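Local coordinates for protein halocarboxylic acid dehalogenase DehI (Pseudomonas putida, PDB 3BJX) that probably hydrolyses the carbon-halogen bond of short 2-haloalkanoic acids, as a group I alpha-haloacid dehalogenase, at residues A84-E89 with V240-E245; A138-M143 with M279-I284. One frame throughout, in Å; residues are numbered along the deposited sequence.

Interaction 1: A84-E89 with V240-E245; sequences ADELRE and VTRARE. Unlike the reference sequence in segment 240-245: Arg-244 (reference Pro).
The guanidinium of Arg-242 meets the carboxylate of Glu-86 along one edge, the two planes 56° apart, and grips it side-on with two nitrogens. NH2 of Arg-242 reaches OE1 of Glu-86 at 2.8 Å on its syn side, whereas NE of Arg-242 comes to OE2 of Glu-86, 2.7 Å away, from above the carboxylate plane. Beyond them, NH1 of Arg-242 binds OE1 of Glu-245 at 2.9 Å, one helical turn on. Arginine suits this place because its several N-H groups can serve two acids at once; Arg-90 gives Glu-86 a second cationic partner. With CG anti to the backbone N and a bend at chi2 (53°), the chain of Arg-242 turns its head to the acid. Beneath the ion pair, Leu-87 extends both methyls: CD2 lies 3.8 Å from CG of Arg-242, and CD1 lies 4.0 Å from CB of Ala-243. The small alanine admits the leucine. The segments run nearly antiparallel, at 168°, their axes coming within 10.5 Å of each other. This joins helix 78-90 to helix 230-248, where Leu-246 also touches Glu-86 and Leu-87, while Ala-243 rests on Leu-133 and Thr-137 of helix 112-143.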
ATOM      1  N   ALA A  84     -18.232   9.241  -7.464  1.00  8.82           N
ATOM      2  CA  ALA A  84     -18.418   7.834  -7.072  1.00  8.55           C
ATOM      3  C   ALA A  84     -19.183   7.051  -8.130  1.00  9.60           C
ATOM      4  O   ALA A  84     -18.903   5.887  -8.334  1.00 11.55           O
ATOM      5  CB  ALA A  84     -19.145   7.733  -5.716  1.00  5.76           C
ATOM      6  N   ASP A  85     -20.159   7.694  -8.786  1.00 10.33           N
ATOM      7  CA  ASP A  85     -20.874   7.113  -9.914  1.00 12.61           C
ATOM      8  C   ASP A  85     -19.926   6.691 -11.038  1.00 14.10           C
ATOM      9  O   ASP A  85     -20.054   5.571 -11.549  1.00 12.88           O
ATOM     10  CB  ASP A  85     -21.956   8.066 -10.466  1.00 14.49           C
ATOM     11  CG  ASP A  85     -23.196   8.180  -9.557  1.00 15.90           C
ATOM     12  OD1 ASP A  85     -23.355   7.391  -8.609  1.00 16.54           O
ATOM     13  OD2 ASP A  85     -24.030   9.070  -9.806  1.00 15.96           O
ATOM     14  N   GLU A  86     -18.994   7.584 -11.417  1.00 14.75           N
ATOM     15  CA  GLU A  86     -18.003   7.313 -12.478  1.00 14.88           C
ATOM     16  C   GLU A  86     -17.110   6.121 -12.126  1.00 15.24           C
ATOM     17  O   GLU A  86     -16.982   5.168 -12.935  1.00 14.66           O
ATOM     18  CB  GLU A  86     -17.123   8.546 -12.769  1.00 15.49           C
ATOM     19  CG  GLU A  86     -15.870   8.220 -13.593  1.00 14.22           C
ATOM     20  CD  GLU A  86     -15.101   9.431 -14.111  1.00 15.35           C
ATOM     21  OE1 GLU A  86     -15.389  10.567 -13.705  1.00 14.39           O
ATOM     22  OE2 GLU A  86     -14.166   9.232 -14.938  1.00 17.11           O
ATOM     23  N   LEU A  87     -16.490   6.188 -10.938  1.00 13.61           N
ATOM     24  CA  LEU A  87     -15.648   5.099 -10.411  1.00 13.76           C
ATOM     25  C   LEU A  87     -16.389   3.779 -10.387  1.00 14.04           C
ATOM     26  O   LEU A  87     -15.840   2.773 -10.795  1.00 15.40           O
ATOM     27  CB  LEU A  87     -15.090   5.406  -9.015  1.00 11.84           C
ATOM     28  CG  LEU A  87     -14.119   6.584  -8.867  1.00 12.05           C
ATOM     29  CD1 LEU A  87     -14.000   7.005  -7.422  1.00 11.39           C
ATOM     30  CD2 LEU A  87     -12.722   6.284  -9.475  1.00 11.12           C
ATOM     31  N   ARG A  88     -17.639   3.781  -9.923  1.00 15.22           N
ATOM     32  CA  ARG A  88     -18.483   2.572  -9.981  1.00 15.04           C
ATOM     33  C   ARG A  88     -18.630   1.990 -11.379  1.00 15.02           C
ATOM     34  O   ARG A  88     -18.537   0.778 -11.570  1.00 16.38           O
ATOM     35  CB  ARG A  88     -19.876   2.837  -9.403  1.00 15.66           C
ATOM     36  CG  ARG A  88     -20.675   1.543  -9.180  1.00 15.02           C
ATOM     37  CD  ARG A  88     -21.984   1.803  -8.474  1.00 16.02           C
ATOM     38  NE  ARG A  88     -21.841   2.639  -7.291  1.00 13.94           N
ATOM     39  CZ  ARG A  88     -22.216   3.916  -7.226  1.00 15.90           C
ATOM     40  NH1 ARG A  88     -22.761   4.508  -8.291  1.00 16.43           N
ATOM     41  NH2 ARG A  88     -22.032   4.613  -6.100  1.00 15.10           N
ATOM     42  N   GLU A  89     -18.881   2.855 -12.346  1.00 16.02           N
ATOM     43  CA  GLU A  89     -19.016   2.460 -13.743  1.00 18.83           C
ATOM     44  C   GLU A  89     -17.705   1.903 -14.347  1.00 17.18           C
ATOM     45  O   GLU A  89     -17.716   0.895 -15.047  1.00 18.84           O
ATOM     46  CB  GLU A  89     -19.451   3.680 -14.533  1.00 21.51           C
ATOM     47  CG  GLU A  89     -20.533   3.446 -15.487  1.00 27.05           C
ATOM     48  CD  GLU A  89     -20.483   4.433 -16.622  1.00 30.49           C
ATOM     49  OE1 GLU A  89     -19.929   5.545 -16.429  1.00 31.29           O
ATOM     50  OE2 GLU A  89     -20.981   4.074 -17.716  1.00 32.79           O
ATOM     51  N   VAL A 240      -7.570   3.740  -8.605  1.00 14.04           N
ATOM     52  CA  VAL A 240      -6.684   4.482  -7.689  1.00 13.95           C
ATOM     53  C   VAL A 240      -6.326   5.868  -8.256  1.00 15.50           C
ATOM     54  O   VAL A 240      -6.488   6.884  -7.581  1.00 17.22           O
ATOM     55  CB  VAL A 240      -5.362   3.678  -7.324  1.00 11.58           C
ATOM     56  CG1 VAL A 240      -4.444   4.512  -6.494  1.00  9.66           C
ATOM     57  CG2 VAL A 240      -5.665   2.392  -6.602  1.00  8.69           C
ATOM     58  N   THR A 241      -5.856   5.879  -9.501  1.00 17.25           N
ATOM     59  CA  THR A 241      -5.485   7.095 -10.235  1.00 17.72           C
ATOM     60  C   THR A 241      -6.679   8.030 -10.447  1.00 17.57           C
ATOM     61  O   THR A 241      -6.617   9.201 -10.099  1.00 17.83           O
ATOM     62  CB  THR A 241      -4.925   6.747 -11.611  1.00 18.23           C
ATOM     63  OG1 THR A 241      -3.822   5.840 -11.479  1.00 17.89           O
ATOM     64  CG2 THR A 241      -4.460   7.991 -12.307  1.00 19.59           C
ATOM     65  N   ARG A 242      -7.762   7.506 -11.014  1.00 17.45           N
ATOM     66  CA  ARG A 242      -8.962   8.299 -11.267  1.00 16.72           C
ATOM     67  C   ARG A 242      -9.525   8.963 -10.006  1.00 17.20           C
ATOM     68  O   ARG A 242      -9.789  10.163 -10.010  1.00 17.03           O
ATOM     69  CB  ARG A 242     -10.024   7.460 -11.977  1.00 16.80           C
ATOM     70  CG  ARG A 242     -11.274   8.248 -12.413  1.00 17.29           C
ATOM     71  CD  ARG A 242     -10.879   9.457 -13.244  1.00 17.45           C
ATOM     72  NE  ARG A 242     -12.036  10.256 -13.611  1.00 16.72           N
ATOM     73  CZ  ARG A 242     -12.008  11.572 -13.765  1.00 16.26           C
ATOM     74  NH1 ARG A 242     -10.874  12.242 -13.562  1.00 14.61           N
ATOM     75  NH2 ARG A 242     -13.117  12.211 -14.124  1.00 15.99           N
ATOM     76  N   ALA A 243      -9.691   8.180  -8.936  1.00 17.61           N
ATOM     77  CA  ALA A 243     -10.086   8.693  -7.619  1.00 16.26           C
ATOM     78  C   ALA A 243      -9.172   9.810  -7.104  1.00 17.20           C
ATOM     79  O   ALA A 243      -9.647  10.738  -6.465  1.00 17.39           O
ATOM     80  CB  ALA A 243     -10.161   7.558  -6.608  1.00 16.27           C
ATOM     81  N   ARG A 244      -7.870   9.701  -7.391  1.00 18.69           N
ATOM     82  CA  ARG A 244      -6.838  10.713  -7.064  1.00 19.00           C
ATOM     83  C   ARG A 244      -7.163  12.030  -7.758  1.00 17.87           C
ATOM     84  O   ARG A 244      -7.147  13.064  -7.131  1.00 17.88           O
ATOM     85  CB  ARG A 244      -5.424  10.184  -7.418  1.00 18.06           C
ATOM     86  CG  ARG A 244      -4.203  11.090  -7.100  1.00 19.49           C
ATOM     87  CD  ARG A 244      -2.866  10.278  -7.146  1.00 22.23           C
ATOM     88  NE  ARG A 244      -2.467   9.706  -5.820  1.00 26.47           N
ATOM     89  CZ  ARG A 244      -1.945   8.491  -5.584  1.00 23.98           C
ATOM     90  NH1 ARG A 244      -1.743   7.619  -6.571  1.00 23.84           N
ATOM     91  NH2 ARG A 244      -1.638   8.152  -4.339  1.00 22.93           N
ATOM     92  N   GLU A 245      -7.495  11.973  -9.046  1.00 18.57           N
ATOM     93  CA  GLU A 245      -7.865  13.161  -9.811  1.00 19.17           C
ATOM     94  C   GLU A 245      -9.192  13.722  -9.324  1.00 19.13           C
ATOM     95  O   GLU A 245      -9.346  14.945  -9.177  1.00 19.72           O
ATOM     96  CB  GLU A 245      -7.977  12.856 -11.306  1.00 19.07           C
ATOM     97  CG  GLU A 245      -6.694  12.312 -11.932  1.00 20.90           C
ATOM     98  CD  GLU A 245      -6.924  11.700 -13.281  1.00 20.34           C
ATOM     99  OE1 GLU A 245      -8.084  11.432 -13.626  1.00 22.25           O
ATOM    100  OE2 GLU A 245      -5.952  11.477 -14.003  1.00 21.90           O
TER

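Interaction 2: A138-M143 with M279-I284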
ATOM      1  N   ALA A 138      -9.087  11.256  -0.404  1.00 13.15           N
ATOM      2  CA  ALA A 138      -8.969  12.646   0.104  1.00 12.25           C
ATOM      3  C   ALA A 138      -8.057  12.692   1.332  1.00 12.37           C
ATOM      4  O   ALA A 138      -7.154  13.538   1.434  1.00 13.14           O
ATOM      5  CB  ALA A 138     -10.329  13.249   0.431  1.00 14.01           C
ATOM      6  N   LEU A 139      -8.276  11.739   2.237  1.00 11.74           N
ATOM      7  CA  LEU A 139      -7.437  11.551   3.412  1.00 11.67           C
ATOM      8  C   LEU A 139      -5.978  11.197   3.106  1.00 13.45           C
ATOM      9  O   LEU A 139      -5.106  11.723   3.748  1.00 15.29           O
ATOM     10  CB  LEU A 139      -8.051  10.505   4.345  1.00 10.37           C
ATOM     11  CG  LEU A 139      -9.455  10.694   4.952  1.00  9.28           C
ATOM     12  CD1 LEU A 139      -9.663   9.719   6.082  1.00  7.49           C
ATOM     13  CD2 LEU A 139      -9.730  12.114   5.416  1.00  7.46           C
ATOM     14  N   SER A 140      -5.716  10.301   2.146  1.00 15.61           N
ATOM     15  CA  SER A 140      -4.365   9.831   1.909  1.00 16.16           C
ATOM     16  C   SER A 140      -3.559  10.919   1.237  1.00 18.21           C
ATOM     17  O   SER A 140      -2.398  11.175   1.594  1.00 17.46           O
ATOM     18  CB  SER A 140      -4.364   8.579   1.040  1.00 17.17           C
ATOM     19  OG  SER A 140      -3.030   8.179   0.735  1.00 17.27           O
ATOM     20  N   GLU A 141      -4.193  11.575   0.270  1.00 18.79           N
ATOM     21  CA  GLU A 141      -3.542  12.615  -0.509  1.00 18.91           C
ATOM     22  C   GLU A 141      -3.091  13.816   0.341  1.00 17.58           C
ATOM     23  O   GLU A 141      -1.962  14.311   0.195  1.00 15.22           O
ATOM     24  CB  GLU A 141      -4.494  13.021  -1.635  1.00 21.98           C
ATOM     25  CG  GLU A 141      -3.863  13.354  -2.970  1.00 24.02           C
ATOM     26  CD  GLU A 141      -2.836  12.354  -3.464  1.00 24.67           C
ATOM     27  OE1 GLU A 141      -2.989  11.135  -3.267  1.00 25.63           O
ATOM     28  OE2 GLU A 141      -1.866  12.810  -4.089  1.00 24.66           O
ATOM     29  N   SER A 142      -3.961  14.272   1.246  1.00 18.99           N
ATOM     30  CA  SER A 142      -3.638  15.385   2.142  1.00 18.24           C
ATOM     31  C   SER A 142      -2.635  14.977   3.236  1.00 20.49           C
ATOM     32  O   SER A 142      -1.722  15.746   3.592  1.00 17.87           O
ATOM     33  CB  SER A 142      -4.902  16.009   2.740  1.00 17.55           C
ATOM     34  OG  SER A 142      -5.704  15.043   3.400  1.00 18.81           O
HETATM   35  N   MSE A 143      -2.807  13.762   3.757  1.00 23.00           N
HETATM   36  CA  MSE A 143      -1.814  13.138   4.629  1.00 26.13           C
HETATM   37  C   MSE A 143      -0.417  13.243   4.034  1.00 24.93           C
HETATM   38  O   MSE A 143       0.550  13.482   4.745  1.00 25.63           O
HETATM   39  CB  MSE A 143      -2.159  11.668   4.854  1.00 31.40           C
HETATM   40  CG  MSE A 143      -1.211  10.920   5.765  1.00 37.43           C
HETATM   41 SE   MSE A 143      -1.019  11.802   7.512  1.00 46.37          SE
HETATM   42  CE  MSE A 143      -2.918  11.998   7.960  1.00 43.80           C
HETATM   43  N   MSE A 279      -2.305   1.902   1.733  1.00 19.00           N
HETATM   44  CA  MSE A 279      -2.881   0.570   1.617  1.00 22.83           C
HETATM   45  C   MSE A 279      -4.387   0.524   1.321  1.00 18.04           C
HETATM   46  O   MSE A 279      -4.844  -0.310   0.546  1.00 17.39           O
HETATM   47  CB  MSE A 279      -2.604  -0.194   2.906  1.00 24.84           C
HETATM   48  CG  MSE A 279      -3.021  -1.628   2.852  1.00 28.32           C
HETATM   49 SE   MSE A 279      -2.289  -2.587   4.354  1.00 34.32          SE
HETATM   50  CE  MSE A 279      -3.352  -1.783   5.830  1.00 30.70           C
ATOM     51  N   TYR A 280      -5.163   1.383   1.975  1.00 17.48           N
ATOM     52  CA  TYR A 280      -6.612   1.348   1.785  1.00 16.54           C
ATOM     53  C   TYR A 280      -7.096   1.950   0.454  1.00 14.96           C
ATOM     54  O   TYR A 280      -8.139   1.558  -0.031  1.00 14.25           O
ATOM     55  CB  TYR A 280      -7.405   1.861   3.010  1.00 16.75           C
ATOM     56  CG  TYR A 280      -7.650   0.783   4.046  1.00 16.26           C
ATOM     57  CD1 TYR A 280      -8.590  -0.237   3.824  1.00 15.61           C
ATOM     58  CD2 TYR A 280      -6.930   0.767   5.241  1.00 16.09           C
ATOM     59  CE1 TYR A 280      -8.791  -1.242   4.774  1.00 15.43           C
ATOM     60  CE2 TYR A 280      -7.134  -0.224   6.194  1.00 15.69           C
ATOM     61  CZ  TYR A 280      -8.054  -1.218   5.954  1.00 16.50           C
ATOM     62  OH  TYR A 280      -8.242  -2.180   6.922  1.00 17.60           O
ATOM     63  N   GLN A 281      -6.335   2.861  -0.154  1.00 14.11           N
ATOM     64  CA  GLN A 281      -6.607   3.251  -1.559  1.00 11.88           C
ATOM     65  C   GLN A 281      -6.703   2.020  -2.465  1.00 12.43           C
ATOM     66  O   GLN A 281      -7.661   1.872  -3.222  1.00 13.01           O
ATOM     67  CB  GLN A 281      -5.540   4.203  -2.098  1.00  9.91           C
ATOM     68  CG  GLN A 281      -5.388   5.506  -1.343  1.00  7.97           C
ATOM     69  CD  GLN A 281      -4.369   6.417  -1.966  1.00  7.80           C
ATOM     70  OE1 GLN A 281      -3.220   6.509  -1.513  1.00 10.05           O
ATOM     71  NE2 GLN A 281      -4.769   7.105  -3.001  1.00  6.22           N
ATOM     72  N   ARG A 282      -5.716   1.128  -2.357  1.00 12.80           N
ATOM     73  CA  ARG A 282      -5.626  -0.057  -3.214  1.00 13.24           C
ATOM     74  C   ARG A 282      -6.612  -1.134  -2.788  1.00 13.37           C
ATOM     75  O   ARG A 282      -7.148  -1.853  -3.632  1.00 14.58           O
ATOM     76  CB  ARG A 282      -4.201  -0.636  -3.205  1.00 12.20           C
ATOM     77  CG  ARG A 282      -3.197   0.102  -4.038  1.00 10.67           C
ATOM     78  CD  ARG A 282      -2.676   1.358  -3.364  1.00 11.02           C
ATOM     79  NE  ARG A 282      -1.734   2.052  -4.233  1.00  9.69           N
ATOM     80  CZ  ARG A 282      -1.320   3.297  -4.051  1.00  9.44           C
ATOM     81  NH1 ARG A 282      -1.714   3.986  -2.982  1.00  8.37           N
ATOM     82  NH2 ARG A 282      -0.471   3.838  -4.921  1.00  8.71           N
ATOM     83  N   PHE A 283      -6.848  -1.230  -1.482  1.00 13.62           N
ATOM     84  CA  PHE A 283      -7.731  -2.241  -0.913  1.00 13.15           C
ATOM     85  C   PHE A 283      -9.154  -2.010  -1.379  1.00 12.86           C
ATOM     86  O   PHE A 283      -9.799  -2.940  -1.912  1.00 10.54           O
ATOM     87  CB  PHE A 283      -7.617  -2.259   0.620  1.00 12.85           C
ATOM     88  CG  PHE A 283      -8.520  -3.274   1.305  1.00 12.55           C
ATOM     89  CD1 PHE A 283      -8.010  -4.483   1.754  1.00 12.42           C
ATOM     90  CD2 PHE A 283      -9.871  -3.010   1.509  1.00 13.45           C
ATOM     91  CE1 PHE A 283      -8.815  -5.418   2.384  1.00 11.64           C
ATOM     92  CE2 PHE A 283     -10.697  -3.940   2.144  1.00 12.58           C
ATOM     93  CZ  PHE A 283     -10.163  -5.146   2.575  1.00 12.14           C
ATOM     94  N   ILE A 284      -9.628  -0.769  -1.190  1.00 14.45           N
ATOM     95  CA  ILE A 284     -10.971  -0.350  -1.610  1.00 12.95           C
ATOM     96  C   ILE A 284     -11.131  -0.470  -3.117  1.00 13.38           C
ATOM     97  O   ILE A 284     -12.127  -1.030  -3.587  1.00 14.42           O
ATOM     98  CB  ILE A 284     -11.309   1.106  -1.243  1.00 13.81           C
ATOM     99  CG1 ILE A 284     -10.942   1.442   0.206  1.00 14.10           C
ATOM    100  CG2 ILE A 284     -12.806   1.393  -1.561  1.00 13.96           C
ATOM    101  CD1 ILE A 284     -11.891   0.972   1.224  1.00 15.22           C
TER
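Ser-140 and Gln-281 face each other from two helices, and the polar link between them is one hydrogen bond. The hydroxyl OG of Ser-140 donates to OE1 of Gln-281 at 2.8 Å. It approaches from above the carbonyl plane, 65° out of it, with a C=O...donor angle of 114°, so it does not lie on a lone pair. The serine has OG anti to its own N, at chi1 176°, while the glutamine chain runs extended beyond CG and spans the gap between helices whose nearest CA atoms, those of Ser-140 and Gln-281, are 7.8 Å apart.

Van der Waals contact accompanies the bond: CB of Ser-140 sits 3.7 Å from CD of Gln-281, and CG of Gln-281 lies 4.0 Å from CB of Ser-140. A short serine opposite a long glutamine suits this spacing, the longer chain spanning most of the distance. An alanine in place of Gln-281 would probably leave the buried hydroxyl of Ser-140 without this acceptor and open a gap between the two helices.

A charged neighbour is Glu-141, whose OE1 stays 4.4 Å from NE2 of Gln-281, too long for a bond. Its carboxylate is paired instead with Arg-146, Arg-248 and Arg-244, and Tyr-197 of the second subunit packs against it.

Within segment 138-143, OG of Ser-142 turns back to O of Ala-138 at 2.9 Å, sharing that carbonyl with the backbone N of Ser-142. Chemically, at this point a bond between neutral polar groups joins helix 112-143 to helix 267-299, alongside apolar packing such as Leu-139 on Leu-277, while the neighbouring acid is probably kept ionised by its arginines.

Helix 230-248 connects the two contacts, whose centres lie 13 Å apart. From the same short segment that meets 84-89 in interaction 1, Arg-244, which differs from the reference proline, sends NE to OE1 of Glu-141 in interaction 2, a salt bridge of 3.0 Å, and its NH2 packs 3.6 Å from NE2 of Gln-281. On the preceding turn, CG2 of Val-240 lies 4.0 Å from O of Gln-281. Along the chain the segments of the two contacts interleave, and helix 230-248 and helix 267-299, which carry the second segment of each, are consecutive. A sulfate, probably from the crystallisation liquor, is about 5 Å from the side chain of Glu-141, near this junction.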